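Local coordinates for hypothetical protein (Aquifex aeolicus, PDB 2HEK), which is of unknown function but, as an HD-domain protein that binds zinc and GDP, may act as a dGTPase, at residues Arg64-Ser68 and Leu69-Glu73; Asp144-Glu147 and Lys148-Ser151; Asp257-Val260 and Ile261-Phe265. All blocks are in the same frame, centred on the assembly; numbering follows the deposited sequence.

Contact 1: Arg64-Ser68 and Leu69-Glu73; sequences RICES and LKVKE
Where the last turn of helix 51-69 gives way to the following loop, Cys-66 meets Val-71 and Ile-65 lies alongside Leu-69. The tight side is apolar. CG2 of Ile-65 and CD1 of Leu-69 touch at 3.6 Å, the two side chains lying side by side and pointing the same way. CG2 gets there because it stands anti to the backbone N; the Ile-65 side chain also touches Ile-153 of helix 145-155. Leu-69 continues onto Leu-189 and Val-191 of strand 189-192. One residue on from Ile-65, SG of Cys-66 rests 3.9 Å from CB of Val-71, with the CG1 branch only slightly farther off.

The solvent side is looser and charged. NH1 of Arg-64 and OE1 of Glu-67 make a long salt bridge of 3.7 Å, and the Lys-70 chain, kinked at chi3 and chi4, brings no more than its CG near Glu-67 O. Ser-68 OG is hydrogen-bonded to Ile-186 O.

The backbone shows how the helix stops. Leu-69 N still makes a regular bond to Ile-65 O, at 2.8 Å. Lys-70 then takes a positive phi of 58°, which swings Val-71 N back to Cys-66 O at 3.1 Å, with a nearly straight N-H...O angle of 166°. The inner five-to-two pair, Lys-70 N and Glu-67 O, is long at 3.6 Å. With its six-to-one bond, left-handed residue and apolar Cys-66/Val-71 clasp, this helix C-terminus is Schellman-like.

Contact 2: Asp144-Glu147 and Lys148-Ser151; sequences DEEE and KLLS
Lys-148 runs side by side with Glu-145 on the first turn of helix 145-155. Its CB sits 3.5 Å from Asp-144 O, the same oxygen that its own backbone N binds at 3.0 Å. From there the chain runs fully extended, CG opposite the backbone N (chi1 -179°). CD passes Glu-145 OE1 at 4.0 Å, the glutamate chain being bent at chi2. At the tip, NZ stops 4.7 Å from that same OE1, so opposite charges are near but not in contact.

On the residue after Glu-145, Glu-146 slants across Leu-150, its OE2 against CD1 at 3.9 Å, and Leu-150 in turn packs on Ile-137 of helix 128-139. Buried Glu-147 has its polar partners outside these two segments: OE1 forms a salt bridge with NE of Arg-136 and accepts a hydrogen bond from Glu-143 N. Three consecutive acidic side chains here would probably interact favourably with the positive end of the helix dipole.

The start itself is set by Asp-144. Its OD1 accepts from Glu-147 N at 2.9 Å, with an N-H...O angle of 169°, and is met almost along its C-O bond: a classic aspartate N-cap, bonded to the third residue of the helix.

Contact 3: Asp257-Val260 and Ile261-Phe265; sequences DAFV and ISELF
Phe-259 and Glu-263 form an i to i+4 pair on alpha-helix 257-266, a short helix in the part of the chain assigned to the HD-associated region. The contact is a CH-pi one: Glu-263 CG lies over one face of the ring, 4.2 Å from its centroid and displaced toward the CE2 and CZ rim. The chain bends at chi2 beyond CG, leaving the carboxylate plane 37° from the ring plane, with OE1 in a salt bridge to Arg-267.

Side chain meets backbone at Ile-261, which folds CG1 beside its own backbone N (chi1 -66°); CD1 thus comes alongside the Asp-257 carbonyl, 3.6 Å from its O. Apolar packing joins Val-260 and Leu-264 to Phe-236 of helix 224-240, while Phe-278 of helix 271-278 receives Ile-261 and Leu-264.

Hydrogen bonds carry the rest. Ile-261 N reaches Asp-257 O almost straight, at 2.9 Å, whereas Leu-264 N to Val-260 O is weak, and Leu-264 N also donates to Ile-261 O. The Asp-257 carboxylate leaves the helix, OD2 accepting from Lys-35 N. Phe-259 O is gripped twice from the same face of its carbonyl plane, by Glu-263 N at 3.1 Å and by the Ser-262 hydroxyl, OG, at 2.9 Å.

Overall arrangement
Contacts 1 and 2 are neighbours and contact 3 stands apart. The centres of contacts 1 and 2 are 13 Å apart; Val-71 CG1 packs on Leu-150 CD2 at 3.7 Å, and OE2 of Glu-73 lies 2.6 Å from OE2 of Glu-146, close enough to suggest a shared proton, with Arg-133 in a salt bridge to the former. Both lie within the HD domain, near the metal site without touching it: the side chains of Ile-65 and Ser-151 are each about 13 Å from zinc. The centre of contact 3 is 41 Å from that of contact 1 and 40 Å from that of contact 2, across the chain's centre. There the Ile-261 side chain is about 14 Å from a bound GDP and that of Asp-257 about 11 Å from that of zinc ligand Asp-85.

Contact 1: Arg64-Ser68 and Leu69-Glu73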
# COMPACT_ATOMS: atom_id res chain seq x y z
N ARG A 64 -3.83 -4.05 -21.40
CA ARG A 64 -3.58 -5.17 -20.51
C ARG A 64 -4.53 -6.32 -20.80
O ARG A 64 -4.11 -7.48 -20.90
CB ARG A 64 -3.73 -4.70 -19.04
CG ARG A 64 -2.57 -3.84 -18.54
CD ARG A 64 -1.35 -4.70 -18.19
NE ARG A 64 -0.31 -3.94 -17.48
CZ ARG A 64 0.71 -3.31 -18.06
NH1 ARG A 64 0.86 -3.33 -19.38
NH2 ARG A 64 1.60 -2.65 -17.31
N ILE A 65 -5.82 -6.02 -20.93
CA ILE A 65 -6.82 -7.08 -21.16
C ILE A 65 -6.58 -7.74 -22.54
O ILE A 65 -6.67 -8.96 -22.66
CB ILE A 65 -8.27 -6.55 -21.10
CG1 ILE A 65 -8.66 -6.10 -19.66
CG2 ILE A 65 -9.27 -7.61 -21.64
CD1 ILE A 65 -9.94 -5.22 -19.61
N CYS A 66 -6.28 -6.95 -23.57
CA CYS A 66 -5.93 -7.51 -24.90
C CYS A 66 -4.69 -8.42 -24.83
O CYS A 66 -4.66 -9.49 -25.46
CB CYS A 66 -5.68 -6.38 -25.91
SG CYS A 66 -7.22 -5.58 -26.36
N GLU A 67 -3.69 -8.01 -24.07
CA GLU A 67 -2.52 -8.87 -23.79
C GLU A 67 -2.88 -10.21 -23.12
O GLU A 67 -2.39 -11.28 -23.54
CB GLU A 67 -1.43 -8.12 -23.00
CG GLU A 67 -0.76 -7.02 -23.82
CD GLU A 67 0.14 -6.04 -23.02
OE1 GLU A 67 0.25 -6.15 -21.77
OE2 GLU A 67 0.73 -5.13 -23.68
N SER A 68 -3.73 -10.17 -22.11
CA SER A 68 -4.17 -11.39 -21.42
C SER A 68 -5.02 -12.27 -22.33
O SER A 68 -4.91 -13.50 -22.31
CB SER A 68 -4.94 -11.06 -20.14
OG SER A 68 -5.64 -12.20 -19.64
N LEU A 69 -5.88 -11.64 -23.13
CA LEU A 69 -6.81 -12.37 -23.96
C LEU A 69 -6.27 -12.71 -25.36
O LEU A 69 -6.95 -13.41 -26.12
CB LEU A 69 -8.13 -11.63 -24.07
CG LEU A 69 -8.98 -11.46 -22.80
CD1 LEU A 69 -10.25 -10.72 -23.20
CD2 LEU A 69 -9.30 -12.79 -22.13
N LYS A 70 -5.08 -12.21 -25.69
CA LYS A 70 -4.42 -12.45 -26.98
C LYS A 70 -5.29 -11.99 -28.15
O LYS A 70 -5.49 -12.73 -29.15
CB LYS A 70 -4.04 -13.93 -27.13
CG LYS A 70 -2.87 -14.36 -26.24
CD LYS A 70 -2.41 -15.77 -26.60
CE LYS A 70 -3.20 -16.83 -25.84
NZ LYS A 70 -2.72 -16.94 -24.43
N VAL A 71 -5.80 -10.78 -28.01
CA VAL A 71 -6.71 -10.17 -28.97
C VAL A 71 -5.91 -9.69 -30.18
O VAL A 71 -4.88 -9.04 -30.04
CB VAL A 71 -7.49 -9.00 -28.30
CG1 VAL A 71 -8.10 -8.06 -29.33
CG2 VAL A 71 -8.57 -9.56 -27.38
N LYS A 72 -6.38 -10.06 -31.37
CA LYS A 72 -5.76 -9.72 -32.65
C LYS A 72 -5.79 -8.20 -32.87
O LYS A 72 -4.75 -7.57 -33.10
CB LYS A 72 -6.52 -10.46 -33.77
CG LYS A 72 -5.89 -10.45 -35.15
CD LYS A 72 -6.59 -11.50 -36.06
CE LYS A 72 -6.27 -11.27 -37.55
NZ LYS A 72 -6.80 -12.36 -38.46
N GLU A 73 -6.97 -7.63 -32.77
CA GLU A 73 -7.16 -6.22 -33.10
C GLU A 73 -6.89 -5.34 -31.89
O GLU A 73 -7.72 -4.51 -31.54
CB GLU A 73 -8.60 -5.99 -33.60
CG GLU A 73 -9.03 -6.87 -34.83
CD GLU A 73 -10.27 -6.28 -35.47
OE1 GLU A 73 -10.16 -5.18 -36.07
OE2 GLU A 73 -11.36 -6.87 -35.32

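Contact 2: Asp144-Glu147 and Lys148-Ser151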
# COMPACT_ATOMS: atom_id res chain seq x y z
N ASP A 144 -21.61 -7.35 -35.30
CA ASP A 144 -21.22 -8.75 -35.47
C ASP A 144 -20.51 -9.27 -34.22
O ASP A 144 -20.43 -8.55 -33.21
CB ASP A 144 -20.42 -9.01 -36.76
CG ASP A 144 -19.10 -8.24 -36.83
OD1 ASP A 144 -18.46 -7.99 -35.79
OD2 ASP A 144 -18.67 -7.91 -37.95
N GLU A 145 -20.02 -10.51 -34.28
CA GLU A 145 -19.44 -11.16 -33.10
C GLU A 145 -18.05 -10.66 -32.73
O GLU A 145 -17.72 -10.58 -31.56
CB GLU A 145 -19.45 -12.67 -33.27
CG GLU A 145 -20.85 -13.29 -33.24
CD GLU A 145 -21.69 -12.82 -32.05
OE1 GLU A 145 -21.39 -13.21 -30.88
OE2 GLU A 145 -22.65 -12.04 -32.28
N GLU A 146 -17.23 -10.33 -33.73
CA GLU A 146 -15.93 -9.70 -33.46
C GLU A 146 -16.15 -8.36 -32.77
O GLU A 146 -15.52 -8.09 -31.76
CB GLU A 146 -15.10 -9.55 -34.74
CG GLU A 146 -13.76 -8.78 -34.58
CD GLU A 146 -12.67 -9.47 -33.73
OE1 GLU A 146 -12.93 -10.46 -32.99
OE2 GLU A 146 -11.51 -9.00 -33.79
N GLU A 147 -17.05 -7.54 -33.31
CA GLU A 147 -17.31 -6.25 -32.73
C GLU A 147 -17.85 -6.41 -31.31
O GLU A 147 -17.51 -5.60 -30.44
CB GLU A 147 -18.26 -5.43 -33.55
CG GLU A 147 -17.64 -4.89 -34.89
CD GLU A 147 -18.68 -4.14 -35.74
OE1 GLU A 147 -19.72 -3.72 -35.19
OE2 GLU A 147 -18.46 -3.96 -36.97
N LYS A 148 -18.66 -7.43 -31.07
CA LYS A 148 -19.24 -7.65 -29.74
C LYS A 148 -18.15 -8.03 -28.73
O LYS A 148 -18.14 -7.48 -27.63
CB LYS A 148 -20.38 -8.68 -29.76
CG LYS A 148 -21.03 -8.92 -28.37
CD LYS A 148 -22.07 -10.04 -28.46
CE LYS A 148 -22.84 -10.24 -27.16
NZ LYS A 148 -23.89 -11.34 -27.33
N LEU A 149 -17.24 -8.93 -29.10
CA LEU A 149 -16.13 -9.27 -28.19
C LEU A 149 -15.32 -8.02 -27.83
O LEU A 149 -14.97 -7.80 -26.67
CB LEU A 149 -15.21 -10.34 -28.81
CG LEU A 149 -13.90 -10.67 -28.08
CD1 LEU A 149 -14.18 -11.28 -26.68
CD2 LEU A 149 -13.03 -11.63 -28.88
N LEU A 150 -14.98 -7.22 -28.85
CA LEU A 150 -14.13 -6.08 -28.64
C LEU A 150 -14.84 -5.06 -27.79
O LEU A 150 -14.22 -4.47 -26.90
CB LEU A 150 -13.66 -5.46 -29.99
CG LEU A 150 -12.75 -6.34 -30.87
CD1 LEU A 150 -12.26 -5.57 -32.11
CD2 LEU A 150 -11.52 -6.82 -30.06
N SER A 151 -16.14 -4.88 -28.05
CA SER A 151 -16.94 -3.93 -27.29
C SER A 151 -17.06 -4.35 -25.81
O SER A 151 -17.03 -3.49 -24.93
CB SER A 151 -18.32 -3.80 -27.89
OG SER A 151 -18.99 -2.72 -27.28

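Contact 3: Asp257-Val260 and Ile261-Phe265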
# COMPACT_ATOMS: atom_id res chain seq x y z
N ASP A 257 -16.47 22.26 -17.34
CA ASP A 257 -17.02 22.53 -16.01
C ASP A 257 -16.97 24.03 -15.75
O ASP A 257 -17.94 24.59 -15.27
CB ASP A 257 -16.23 21.86 -14.88
CG ASP A 257 -16.26 20.34 -14.93
OD1 ASP A 257 -17.02 19.74 -15.70
OD2 ASP A 257 -15.48 19.75 -14.15
N ALA A 258 -15.81 24.65 -16.01
CA ALA A 258 -15.63 26.10 -15.76
C ALA A 258 -16.63 26.97 -16.53
O ALA A 258 -17.09 27.96 -15.99
CB ALA A 258 -14.19 26.56 -16.05
N PHE A 259 -16.93 26.60 -17.77
CA PHE A 259 -17.94 27.32 -18.56
C PHE A 259 -19.30 27.30 -17.85
O PHE A 259 -19.92 28.36 -17.65
CB PHE A 259 -18.08 26.70 -19.95
CG PHE A 259 -19.15 27.35 -20.78
CD1 PHE A 259 -18.84 28.42 -21.63
CD2 PHE A 259 -20.47 26.90 -20.73
CE1 PHE A 259 -19.83 29.03 -22.39
CE2 PHE A 259 -21.47 27.52 -21.50
CZ PHE A 259 -21.14 28.58 -22.33
N VAL A 260 -19.78 26.12 -17.49
CA VAL A 260 -21.04 26.00 -16.73
C VAL A 260 -20.99 26.80 -15.44
O VAL A 260 -21.88 27.60 -15.19
CB VAL A 260 -21.39 24.54 -16.45
CG1 VAL A 260 -22.67 24.45 -15.61
CG2 VAL A 260 -21.53 23.80 -17.75
N ILE A 261 -19.94 26.62 -14.64
CA ILE A 261 -19.82 27.34 -13.37
C ILE A 261 -19.79 28.87 -13.57
O ILE A 261 -20.41 29.61 -12.80
CB ILE A 261 -18.61 26.86 -12.53
CG1 ILE A 261 -18.80 25.41 -12.07
CG2 ILE A 261 -18.41 27.74 -11.31
CD1 ILE A 261 -17.50 24.71 -11.72
N SER A 262 -19.09 29.33 -14.60
CA SER A 262 -19.00 30.77 -14.85
C SER A 262 -20.38 31.35 -15.16
O SER A 262 -20.73 32.40 -14.63
CB SER A 262 -18.05 31.08 -16.01
OG SER A 262 -18.70 30.94 -17.27
N GLU A 263 -21.13 30.66 -16.01
CA GLU A 263 -22.48 31.06 -16.38
C GLU A 263 -23.37 31.21 -15.14
O GLU A 263 -24.37 31.94 -15.16
CB GLU A 263 -23.07 30.02 -17.33
CG GLU A 263 -22.54 30.06 -18.75
CD GLU A 263 -22.98 31.30 -19.52
OE1 GLU A 263 -23.93 31.18 -20.34
OE2 GLU A 263 -22.39 32.38 -19.31
N LEU A 264 -22.99 30.52 -14.07
CA LEU A 264 -23.76 30.45 -12.84
C LEU A 264 -23.29 31.52 -11.88
O LEU A 264 -24.09 32.32 -11.39
CB LEU A 264 -23.58 29.07 -12.22
CG LEU A 264 -24.37 28.58 -11.01
CD1 LEU A 264 -25.82 28.44 -11.35
CD2 LEU A 264 -23.82 27.25 -10.58
N PHE A 265 -21.98 31.54 -11.63
CA PHE A 265 -21.29 32.45 -10.71
C PHE A 265 -21.51 33.93 -11.04
O PHE A 265 -21.29 34.79 -10.19
CB PHE A 265 -19.78 32.18 -10.72
CG PHE A 265 -19.03 32.91 -9.64
CD1 PHE A 265 -18.84 32.33 -8.40
CD2 PHE A 265 -18.51 34.18 -9.88
CE1 PHE A 265 -18.15 32.99 -7.41
CE2 PHE A 265 -17.82 34.85 -8.89
CZ PHE A 265 -17.63 34.25 -7.65